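Peroxisomal acyl-coenzyme A oxidase 1 (Arabidopsis thaliana, PDB 1W07) catalyses the FAD-dependent desaturation of long- and medium-chain acyl-CoAs to 2-trans-enoyl-CoAs in the peroxisome, passing the electrons to oxygen to form hydrogen peroxide. Local coordinates at residues 103-108 with 133-138; 137-142 with 149-154; 190-195 with 200-205. The protein carries 1 engineered substitution. One frame throughout, in Å; residues are numbered along the deposited sequence.

Contact 1. Residues 103-108 with 133-138. With FAD (flavin-adenine dinucleotide), chain I.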
# COMPACT_ATOMS: atom_id res chain seq x y z
N TRP B 103 -26.51 -10.43 6.83
CA TRP B 103 -27.06 -9.37 7.67
C TRP B 103 -26.83 -7.96 7.12
O TRP B 103 -27.65 -7.06 7.33
CB TRP B 103 -26.45 -9.44 9.08
CG TRP B 103 -26.80 -10.67 9.87
CD1 TRP B 103 -25.93 -11.46 10.56
CD2 TRP B 103 -28.10 -11.22 10.08
NE1 TRP B 103 -26.61 -12.48 11.18
CE2 TRP B 103 -27.95 -12.35 10.91
CE3 TRP B 103 -29.39 -10.87 9.64
CZ2 TRP B 103 -29.03 -13.14 11.31
CZ3 TRP B 103 -30.47 -11.65 10.04
CH2 TRP B 103 -30.28 -12.78 10.87
N GLY B 104 -25.72 -7.77 6.43
CA GLY B 104 -25.40 -6.45 5.91
C GLY B 104 -25.95 -6.04 4.56
O GLY B 104 -26.07 -4.85 4.28
N MET B 105 -26.31 -7.02 3.73
CA MET B 105 -26.82 -6.71 2.39
C MET B 105 -28.10 -7.45 2.00
O MET B 105 -29.08 -6.84 1.56
CB MET B 105 -25.74 -6.99 1.35
CG MET B 105 -24.49 -6.12 1.48
SD MET B 105 -24.80 -4.35 1.30
CE MET B 105 -24.52 -4.14 -0.50
N PHE B 106 -28.08 -8.77 2.14
CA PHE B 106 -29.23 -9.59 1.78
C PHE B 106 -30.48 -9.13 2.52
O PHE B 106 -31.51 -8.86 1.89
CB PHE B 106 -28.94 -11.06 2.11
CG PHE B 106 -30.05 -11.99 1.74
CD1 PHE B 106 -30.41 -12.17 0.41
CD2 PHE B 106 -30.74 -12.69 2.73
CE1 PHE B 106 -31.43 -13.04 0.06
CE2 PHE B 106 -31.77 -13.57 2.39
CZ PHE B 106 -32.12 -13.74 1.05
N VAL B 107 -30.40 -9.02 3.84
CA VAL B 107 -31.55 -8.59 4.63
C VAL B 107 -31.98 -7.16 4.33
O VAL B 107 -33.15 -6.89 4.05
CB VAL B 107 -31.27 -8.74 6.14
CG1 VAL B 107 -32.31 -7.99 6.96
CG2 VAL B 107 -31.29 -10.22 6.51
N PRO B 108 -31.03 -6.21 4.38
CA PRO B 108 -31.36 -4.81 4.09
C PRO B 108 -32.01 -4.63 2.71
O PRO B 108 -32.85 -3.75 2.52
CB PRO B 108 -30.00 -4.12 4.17
CG PRO B 108 -29.31 -4.90 5.25
CD PRO B 108 -29.66 -6.33 4.90
N GLY B 133 -28.54 -15.85 2.63
CA GLY B 133 -28.50 -15.10 1.39
C GLY B 133 -27.28 -14.23 1.19
O GLY B 133 -26.55 -13.91 2.13
N CYS B 134 -27.07 -13.84 -0.06
CA CYS B 134 -25.96 -12.99 -0.44
C CYS B 134 -26.48 -11.93 -1.40
O CYS B 134 -27.62 -12.02 -1.85
CB CYS B 134 -24.85 -13.82 -1.10
SG CYS B 134 -25.37 -14.81 -2.53
N TYR B 135 -25.65 -10.93 -1.71
CA TYR B 135 -26.01 -9.83 -2.60
C TYR B 135 -25.30 -10.03 -3.94
O TYR B 135 -24.13 -9.68 -4.08
CB TYR B 135 -25.55 -8.51 -1.96
CG TYR B 135 -26.14 -7.26 -2.56
CD1 TYR B 135 -27.43 -6.85 -2.23
CD2 TYR B 135 -25.42 -6.50 -3.48
CE1 TYR B 135 -27.98 -5.71 -2.79
CE2 TYR B 135 -25.97 -5.36 -4.05
CZ TYR B 135 -27.26 -4.98 -3.70
OH TYR B 135 -27.83 -3.87 -4.29
N ALA B 136 -26.01 -10.58 -4.92
CA ALA B 136 -25.41 -10.85 -6.22
C ALA B 136 -25.71 -9.79 -7.27
O ALA B 136 -26.65 -9.90 -8.06
CB ALA B 136 -25.84 -12.23 -6.72
N GLN B 137 -24.90 -8.74 -7.27
CA GLN B 137 -25.11 -7.67 -8.22
C GLN B 137 -23.97 -7.64 -9.25
O GLN B 137 -24.19 -7.85 -10.43
CB GLN B 137 -25.21 -6.34 -7.46
CG GLN B 137 -25.27 -5.09 -8.33
CD GLN B 137 -25.54 -3.84 -7.51
OE1 GLN B 137 -26.63 -3.65 -6.97
NE2 GLN B 137 -24.52 -2.98 -7.38
N THR B 138 -22.76 -7.41 -8.77
CA THR B 138 -21.59 -7.33 -9.63
C THR B 138 -21.37 -8.54 -10.54
O THR B 138 -21.63 -9.68 -10.16
CB THR B 138 -20.32 -7.09 -8.79
OG1 THR B 138 -20.47 -5.85 -8.09
CG2 THR B 138 -19.08 -7.04 -9.66
PA FAD I . -14.25 -0.16 -12.36
O1A FAD I . -15.42 0.66 -11.98
O2A FAD I . -14.31 -0.92 -13.62
O5B FAD I . -12.95 0.80 -12.37
C5B FAD I . -11.68 0.31 -12.80
C4B FAD I . -10.74 1.49 -13.07
O4B FAD I . -11.36 2.33 -14.05
C3B FAD I . -10.55 2.35 -11.81
O3B FAD I . -9.30 3.03 -11.88
C2B FAD I . -11.71 3.33 -11.92
O2B FAD I . -11.37 4.56 -11.28
C1B FAD I . -11.72 3.58 -13.43
N9A FAD I . -13.05 4.05 -13.89
C8A FAD I . -14.14 3.29 -14.06
N7A FAD I . -15.15 4.05 -14.47
C5A FAD I . -14.71 5.30 -14.56
C6A FAD I . -15.30 6.50 -14.95
N6A FAD I . -16.59 6.57 -15.24
N1A FAD I . -14.51 7.66 -14.97
C2A FAD I . -13.16 7.58 -14.60
N3A FAD I . -12.64 6.43 -14.23
C4A FAD I . -13.37 5.30 -14.20
N1 FAD I . -20.35 -6.95 -5.48
C2 FAD I . -21.61 -7.47 -5.17
O2 FAD I . -22.55 -7.32 -5.95
N3 FAD I . -21.79 -8.17 -3.96
C4 FAD I . -20.71 -8.35 -3.09
O4 FAD I . -20.88 -8.93 -2.02
C4X FAD I . -19.45 -7.84 -3.42
N5 FAD I . -18.35 -8.08 -2.59
C5X FAD I . -17.08 -7.60 -2.92
C6 FAD I . -15.97 -7.94 -2.15
C7 FAD I . -14.70 -7.56 -2.54
C7M FAD I . -13.51 -7.97 -1.67
C8 FAD I . -14.52 -6.82 -3.71
C8M FAD I . -13.12 -6.38 -4.16
C9 FAD I . -15.63 -6.47 -4.47
C9A FAD I . -16.91 -6.85 -4.09
N10 FAD I . -18.02 -6.56 -4.89
C10 FAD I . -19.27 -7.14 -4.60
C1' FAD I . -17.89 -5.75 -6.12
C2' FAD I . -17.78 -4.26 -5.76
O2' FAD I . -18.89 -3.88 -4.93
C3' FAD I . -17.70 -3.32 -6.96
O3' FAD I . -18.85 -3.50 -7.79
C4' FAD I . -16.44 -3.55 -7.80
O4' FAD I . -15.33 -3.92 -6.99
C5' FAD I . -16.12 -2.27 -8.57
O5' FAD I . -14.86 -2.39 -9.23
P FAD I . -14.77 -2.47 -10.83
O1P FAD I . -14.00 -3.69 -11.15
O2P FAD I . -16.13 -2.31 -11.39
O3P FAD I . -13.89 -1.17 -11.17
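Beside the contact of Met105 with Tyr135, the flavin carbonyl O2 is gripped by two backbone amides. Thr138 N donates to FAD O2 over 2.8 Å in a nearly straight bond (171°), and Gln137 N reaches the same atom over 3.0 Å along a more bent path. The next group along the pyrimidine edge, FAD N3, gives its hydrogen to Tyr135 O at 2.8 Å. On the other side of O2, Thr138 OG1 donates to FAD N1 while accepting from the ribityl O3', so one hydroxyl fixes both ring and chain. Such an array of donors round N1 and O2 probably helps to stabilise negative charge on the reduced flavin.

Helix 98-113 of the N-terminal helical domain packs across strand 133-136, a strand of the middle beta domain of the acyl-CoA dehydrogenase and oxidase fold; its 103-108 portion runs at 85° to the strand. Met105 meets Tyr135 at the root, CB to CB 3.6 Å apart. Its chain then bends at chi2 and chi3, bringing methyl CE over the centre of the tyrosine ring, 4.0 Å from the centroid, as a CH-pi contact; the sulfur stands farther off above the same face in a Met-aromatic arrangement. Tyr135 OH donates to Gln137 OE1 at 2.9 Å from above the amide's carbonyl plane, tying down the outer end of the ring. The next helix residue, Phe106, has CG anti to its backbone N (chi1 -179°) and lays a ring face directly over Gly133, whose CA sits 3.4 Å from the ring centroid. The Met105 side chain also comes within about 4 Å of that of Glu424, the inferred proton acceptor.

Contact 2. Residues 137-142 with 149-154. With FAD (flavin-adenine dinucleotide), chain I.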
# COMPACT_ATOMS: atom_id res chain seq x y z
N GLN B 137 -24.90 -8.74 -7.27
CA GLN B 137 -25.11 -7.67 -8.22
C GLN B 137 -23.97 -7.64 -9.25
O GLN B 137 -24.19 -7.85 -10.43
CB GLN B 137 -25.21 -6.34 -7.46
CG GLN B 137 -25.27 -5.09 -8.33
CD GLN B 137 -25.54 -3.84 -7.51
OE1 GLN B 137 -26.63 -3.65 -6.97
NE2 GLN B 137 -24.52 -2.98 -7.38
N THR B 138 -22.76 -7.41 -8.77
CA THR B 138 -21.59 -7.33 -9.63
C THR B 138 -21.37 -8.54 -10.54
O THR B 138 -21.63 -9.68 -10.16
CB THR B 138 -20.32 -7.09 -8.79
OG1 THR B 138 -20.47 -5.85 -8.09
CG2 THR B 138 -19.08 -7.04 -9.66
N GLU B 139 -20.88 -8.27 -11.74
CA GLU B 139 -20.59 -9.31 -12.72
C GLU B 139 -19.15 -9.13 -13.18
O GLU B 139 -18.50 -8.14 -12.84
CB GLU B 139 -21.53 -9.20 -13.94
CG GLU B 139 -22.98 -8.89 -13.57
CD GLU B 139 -23.95 -8.93 -14.76
OE1 GLU B 139 -23.61 -8.41 -15.85
OE2 GLU B 139 -25.06 -9.47 -14.59
N LEU B 140 -18.66 -10.09 -13.95
CA LEU B 140 -17.30 -10.03 -14.48
C LEU B 140 -17.08 -8.73 -15.22
O LEU B 140 -16.08 -8.04 -15.02
CB LEU B 140 -17.04 -11.20 -15.43
CG LEU B 140 -16.40 -12.45 -14.81
CD1 LEU B 140 -16.42 -13.61 -15.79
CD2 LEU B 140 -14.97 -12.11 -14.41
N GLY B 141 -18.02 -8.38 -16.08
CA GLY B 141 -17.87 -7.16 -16.86
C GLY B 141 -18.38 -5.86 -16.29
O GLY B 141 -18.08 -4.81 -16.84
N HIS B 142 -19.12 -5.91 -15.18
CA HIS B 142 -19.68 -4.69 -14.59
C HIS B 142 -19.76 -4.66 -13.07
O HIS B 142 -20.37 -5.52 -12.44
CB HIS B 142 -21.09 -4.41 -15.16
CG HIS B 142 -21.10 -4.15 -16.63
ND1 HIS B 142 -21.04 -5.15 -17.58
CD2 HIS B 142 -21.14 -2.98 -17.32
CE1 HIS B 142 -21.03 -4.61 -18.78
NE2 HIS B 142 -21.09 -3.30 -18.65
N LEU B 149 -25.26 -3.99 -16.17
CA LEU B 149 -25.40 -5.43 -15.90
C LEU B 149 -26.02 -6.11 -17.11
O LEU B 149 -26.93 -5.55 -17.73
CB LEU B 149 -26.28 -5.67 -14.67
CG LEU B 149 -25.74 -5.14 -13.34
CD1 LEU B 149 -26.66 -5.57 -12.21
CD2 LEU B 149 -24.31 -5.66 -13.13
N GLU B 150 -25.54 -7.32 -17.42
CA GLU B 150 -26.00 -8.11 -18.56
C GLU B 150 -27.00 -9.21 -18.20
O GLU B 150 -27.75 -9.68 -19.05
CB GLU B 150 -24.81 -8.76 -19.28
CG GLU B 150 -23.74 -7.79 -19.73
CD GLU B 150 -22.58 -8.47 -20.44
OE1 GLU B 150 -22.81 -9.07 -21.52
OE2 GLU B 150 -21.45 -8.41 -19.92
N THR B 151 -26.99 -9.65 -16.94
CA THR B 151 -27.92 -10.70 -16.54
C THR B 151 -29.35 -10.24 -16.82
O THR B 151 -29.71 -9.09 -16.57
CB THR B 151 -27.75 -11.06 -15.05
OG1 THR B 151 -26.40 -11.51 -14.84
CG2 THR B 151 -28.72 -12.19 -14.64
N THR B 152 -30.17 -11.13 -17.37
CA THR B 152 -31.54 -10.77 -17.68
C THR B 152 -32.57 -11.53 -16.88
O THR B 152 -32.32 -12.65 -16.43
CB THR B 152 -31.84 -10.98 -19.18
OG1 THR B 152 -31.60 -12.34 -19.52
CG2 THR B 152 -30.97 -10.11 -20.03
N ALA B 153 -33.73 -10.91 -16.69
CA ALA B 153 -34.85 -11.51 -15.99
C ALA B 153 -36.09 -11.25 -16.86
O ALA B 153 -36.69 -10.17 -16.81
CB ALA B 153 -35.01 -10.87 -14.61
N THR B 154 -36.46 -12.24 -17.68
CA THR B 154 -37.60 -12.10 -18.58
C THR B 154 -38.82 -12.85 -18.07
O THR B 154 -38.75 -14.05 -17.79
CB THR B 154 -37.25 -12.62 -20.00
OG1 THR B 154 -35.94 -12.16 -20.35
CG2 THR B 154 -38.26 -12.10 -21.03
PA FAD I . -14.25 -0.16 -12.36
O1A FAD I . -15.42 0.66 -11.98
O2A FAD I . -14.31 -0.92 -13.62
O5B FAD I . -12.95 0.80 -12.37
C5B FAD I . -11.68 0.31 -12.80
C4B FAD I . -10.74 1.49 -13.07
O4B FAD I . -11.36 2.33 -14.05
C3B FAD I . -10.55 2.35 -11.81
O3B FAD I . -9.30 3.03 -11.88
C2B FAD I . -11.71 3.33 -11.92
O2B FAD I . -11.37 4.56 -11.28
C1B FAD I . -11.72 3.58 -13.43
N9A FAD I . -13.05 4.05 -13.89
C8A FAD I . -14.14 3.29 -14.06
N7A FAD I . -15.15 4.05 -14.47
C5A FAD I . -14.71 5.30 -14.56
C6A FAD I . -15.30 6.50 -14.95
N6A FAD I . -16.59 6.57 -15.24
N1A FAD I . -14.51 7.66 -14.97
C2A FAD I . -13.16 7.58 -14.60
N3A FAD I . -12.64 6.43 -14.23
C4A FAD I . -13.37 5.30 -14.20
N1 FAD I . -20.35 -6.95 -5.48
C2 FAD I . -21.61 -7.47 -5.17
O2 FAD I . -22.55 -7.32 -5.95
N3 FAD I . -21.79 -8.17 -3.96
C4 FAD I . -20.71 -8.35 -3.09
O4 FAD I . -20.88 -8.93 -2.02
C4X FAD I . -19.45 -7.84 -3.42
N5 FAD I . -18.35 -8.08 -2.59
C5X FAD I . -17.08 -7.60 -2.92
C6 FAD I . -15.97 -7.94 -2.15
C7 FAD I . -14.70 -7.56 -2.54
C7M FAD I . -13.51 -7.97 -1.67
C8 FAD I . -14.52 -6.82 -3.71
C8M FAD I . -13.12 -6.38 -4.16
C9 FAD I . -15.63 -6.47 -4.47
C9A FAD I . -16.91 -6.85 -4.09
N10 FAD I . -18.02 -6.56 -4.89
C10 FAD I . -19.27 -7.14 -4.60
C1' FAD I . -17.89 -5.75 -6.12
C2' FAD I . -17.78 -4.26 -5.76
O2' FAD I . -18.89 -3.88 -4.93
C3' FAD I . -17.70 -3.32 -6.96
O3' FAD I . -18.85 -3.50 -7.79
C4' FAD I . -16.44 -3.55 -7.80
O4' FAD I . -15.33 -3.92 -6.99
C5' FAD I . -16.12 -2.27 -8.57
O5' FAD I . -14.86 -2.39 -9.23
P FAD I . -14.77 -2.47 -10.83
O1P FAD I . -14.00 -3.69 -11.15
O2P FAD I . -16.13 -2.31 -11.39
O3P FAD I . -13.89 -1.17 -11.17
O HOH W 1 -21.37 -7.66 -17.24
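Leu149 turns its CD2 branch over the stem of Glu139, 3.5 Å from CG, while its CD1 lies 4.1 Å from Gln137 CG, the leucine and glutamine side chains crossing at about a right angle. Beyond that apolar cover the extended Glu139 chain carries its carboxylate to the backbone amides of Glu150 and Thr151. Glu150 N points straight at Glu139 OE1 (2.7 Å, 178°), though from 27° out of the carboxylate plane, and Thr151 N reaches the syn lone pair of Glu139 OE2 at 3.0 Å. With Lys173 forming a salt bridge to OE2, both oxygens are engaged and the group can scarcely rotate; the lysine and the amides probably favour its charged form.

A water lies 2.6 Å from His142 ND1, in the plane of the imidazole. It also sits between Glu139 OE1 and Glu150 OE2, which are 4.6 Å apart, and probably eases the repulsion of these like charges. Glu150 OE2 is also bonded to Thr170, and His142 NE2 reaches Glu321 of the second subunit, so the loop shares in the dimer interface. This loop, which begins with the flavin-binding Gln137 and Thr138, connects strand 133-136 to strand 152-156, with strand 185-194 packed against Leu149 and Thr151 and strand 173-174 against Leu140.

Contact 3. Residues 190-195 with 200-205; sequences ARLITN and GIHGFI
Gly200 O takes the shortest bond of this strand pair, from Leu192 N at 2.7 Å and almost straight (173°), and accepts a second hydrogen from His202 ND1 at 3.1 Å. The two donors arrive from opposite faces of its carbonyl plane, the imidazole from well above, with the oxygen lying in the ring plane of His202. That second bond helps to fix the rotation of the ring, together with Tyr267, which holds the other nitrogen, NE2. Ala190 and His202 exchange a pair of backbone bonds: Ala190 N donates to His202 O over 3.1 Å, and His202 N to Ala190 O over 3.0 Å.

The backbone bonds are those of a beta hairpin in the middle domain, strand 185-194 returning as strand 197-207. Ala190 and His202 form an antiparallel hydrogen-bonded pair, Arg191 and Ile201 the adjoining non-hydrogen-bonded one; there Ile201 CA approaches Ala190 O to 3.4 Å as a CA-H...O contact. The pairing is strongly twisted or bent, the axes of the short segments lying at 101° to one another. Gly200, within strand 197-207, has a positive phi of 94°, a conformation that suits glycine.

Packing differs on the two faces. Leu192, with CG swung away from its backbone N, sets methyl CD1 squarely over the centre of the His202 ring, 3.4 Å from the centroid in a close CH-pi contact. Its CG meets the rim of Phe204 instead, 3.9 Å from CZ and in the plane of that ring, and the phenyl group stands edge-to-face with Phe162. On the face of Arg191 and Ile201, Ile201 CD1 lies obliquely to the guanidinium, 3.9 Å from Arg191 NH1. The arginine bends at chi3, and its polar end is claimed by Asp198 through NE and by the carbonyls of Gln147 and Leu149 through NH1.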
# COMPACT_ATOMS: atom_id res chain seq x y z
N ALA B 190 -30.78 -7.97 -12.23
CA ALA B 190 -30.75 -8.17 -13.67
C ALA B 190 -31.69 -7.20 -14.35
O ALA B 190 -32.52 -6.56 -13.70
CB ALA B 190 -31.15 -9.61 -14.00
N ARG B 191 -31.56 -7.11 -15.67
CA ARG B 191 -32.41 -6.24 -16.46
C ARG B 191 -33.81 -6.83 -16.50
O ARG B 191 -34.00 -7.98 -16.91
CB ARG B 191 -31.85 -6.14 -17.88
CG ARG B 191 -30.34 -5.93 -17.94
CD ARG B 191 -29.90 -5.41 -19.30
NE ARG B 191 -30.28 -4.02 -19.47
CZ ARG B 191 -29.58 -2.98 -19.02
NH1 ARG B 191 -28.44 -3.18 -18.38
NH2 ARG B 191 -30.05 -1.75 -19.18
N LEU B 192 -34.79 -6.07 -16.05
CA LEU B 192 -36.17 -6.54 -16.04
C LEU B 192 -36.73 -6.49 -17.47
O LEU B 192 -36.85 -5.43 -18.07
CB LEU B 192 -37.02 -5.66 -15.11
CG LEU B 192 -38.32 -6.23 -14.56
CD1 LEU B 192 -38.99 -5.18 -13.69
CD2 LEU B 192 -39.25 -6.63 -15.69
N ILE B 193 -37.07 -7.66 -18.00
CA ILE B 193 -37.61 -7.74 -19.35
C ILE B 193 -39.04 -8.28 -19.33
O ILE B 193 -39.30 -9.36 -18.79
CB ILE B 193 -36.74 -8.65 -20.24
CG1 ILE B 193 -35.29 -8.15 -20.25
CG2 ILE B 193 -37.26 -8.63 -21.65
CD1 ILE B 193 -34.35 -9.02 -21.09
N THR B 194 -39.96 -7.51 -19.90
CA THR B 194 -41.36 -7.89 -19.97
C THR B 194 -42.04 -7.09 -21.08
O THR B 194 -41.71 -5.92 -21.31
CB THR B 194 -42.10 -7.63 -18.63
OG1 THR B 194 -43.43 -8.14 -18.71
CG2 THR B 194 -42.16 -6.14 -18.33
N ASN B 195 -42.97 -7.73 -21.78
CA ASN B 195 -43.67 -7.07 -22.88
C ASN B 195 -42.68 -6.58 -23.94
O ASN B 195 -42.87 -5.52 -24.54
CB ASN B 195 -44.51 -5.90 -22.36
CG ASN B 195 -45.90 -6.34 -21.93
OD1 ASN B 195 -46.08 -7.39 -21.32
ND2 ASN B 195 -46.90 -5.51 -22.23
N GLY B 200 -34.83 -1.85 -17.07
CA GLY B 200 -33.75 -1.56 -16.15
C GLY B 200 -33.45 -2.62 -15.11
O GLY B 200 -34.08 -3.67 -15.05
N ILE B 201 -32.47 -2.31 -14.26
CA ILE B 201 -32.02 -3.22 -13.22
C ILE B 201 -32.98 -3.32 -12.04
O ILE B 201 -33.37 -2.31 -11.45
CB ILE B 201 -30.64 -2.77 -12.67
CG1 ILE B 201 -29.67 -2.53 -13.84
CG2 ILE B 201 -30.10 -3.81 -11.70
CD1 ILE B 201 -29.41 -3.74 -14.69
N HIS B 202 -33.34 -4.55 -11.69
CA HIS B 202 -34.23 -4.83 -10.57
C HIS B 202 -33.68 -5.99 -9.75
O HIS B 202 -32.82 -6.74 -10.22
CB HIS B 202 -35.64 -5.18 -11.07
CG HIS B 202 -36.43 -4.00 -11.54
ND1 HIS B 202 -36.20 -3.39 -12.75
CD2 HIS B 202 -37.41 -3.29 -10.94
CE1 HIS B 202 -37.01 -2.35 -12.88
NE2 HIS B 202 -37.75 -2.27 -11.79
N GLY B 203 -34.20 -6.14 -8.54
CA GLY B 203 -33.77 -7.21 -7.66
C GLY B 203 -34.74 -8.38 -7.65
O GLY B 203 -35.96 -8.20 -7.58
N PHE B 204 -34.19 -9.59 -7.72
CA PHE B 204 -34.98 -10.82 -7.75
C PHE B 204 -34.40 -11.85 -6.77
O PHE B 204 -33.19 -12.04 -6.70
CB PHE B 204 -34.95 -11.42 -9.16
CG PHE B 204 -35.47 -10.50 -10.23
CD1 PHE B 204 -36.78 -10.63 -10.70
CD2 PHE B 204 -34.67 -9.49 -10.76
CE1 PHE B 204 -37.27 -9.77 -11.69
CE2 PHE B 204 -35.15 -8.63 -11.74
CZ PHE B 204 -36.46 -8.77 -12.21
N ILE B 205 -35.27 -12.51 -6.01
CA ILE B 205 -34.82 -13.53 -5.06
C ILE B 205 -34.70 -14.84 -5.82
O ILE B 205 -35.63 -15.26 -6.50
CB ILE B 205 -35.82 -13.71 -3.90
CG1 ILE B 205 -35.85 -12.43 -3.05
CG2 ILE B 205 -35.44 -14.93 -3.04
CD1 ILE B 205 -36.88 -12.45 -1.95

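How the contacts relate
Followed from the N terminus, contacts 1 and 2 overlap at Gln137 and Thr138, contact 3 follows in series, and none encloses another. Contact 1 closes the excursion through helix 116-128, bringing helix 98-113 back to strand 133-136 and so joining the helical N-terminal region to the beta domain. Contact 2 starts on the two shared residues and closes the short loop leading into strand 152-156; both touch FAD. Contact 3 closes the hairpin farther along. Strand 185-194 unites them, pairing parallel with 133-136 and with 152-156 and antiparallel with 197-207. Contacts 2 and 3 touch directly, through probable backbone bonds from Arg191 N to Thr151 O and Ile193 N to Ala153 O.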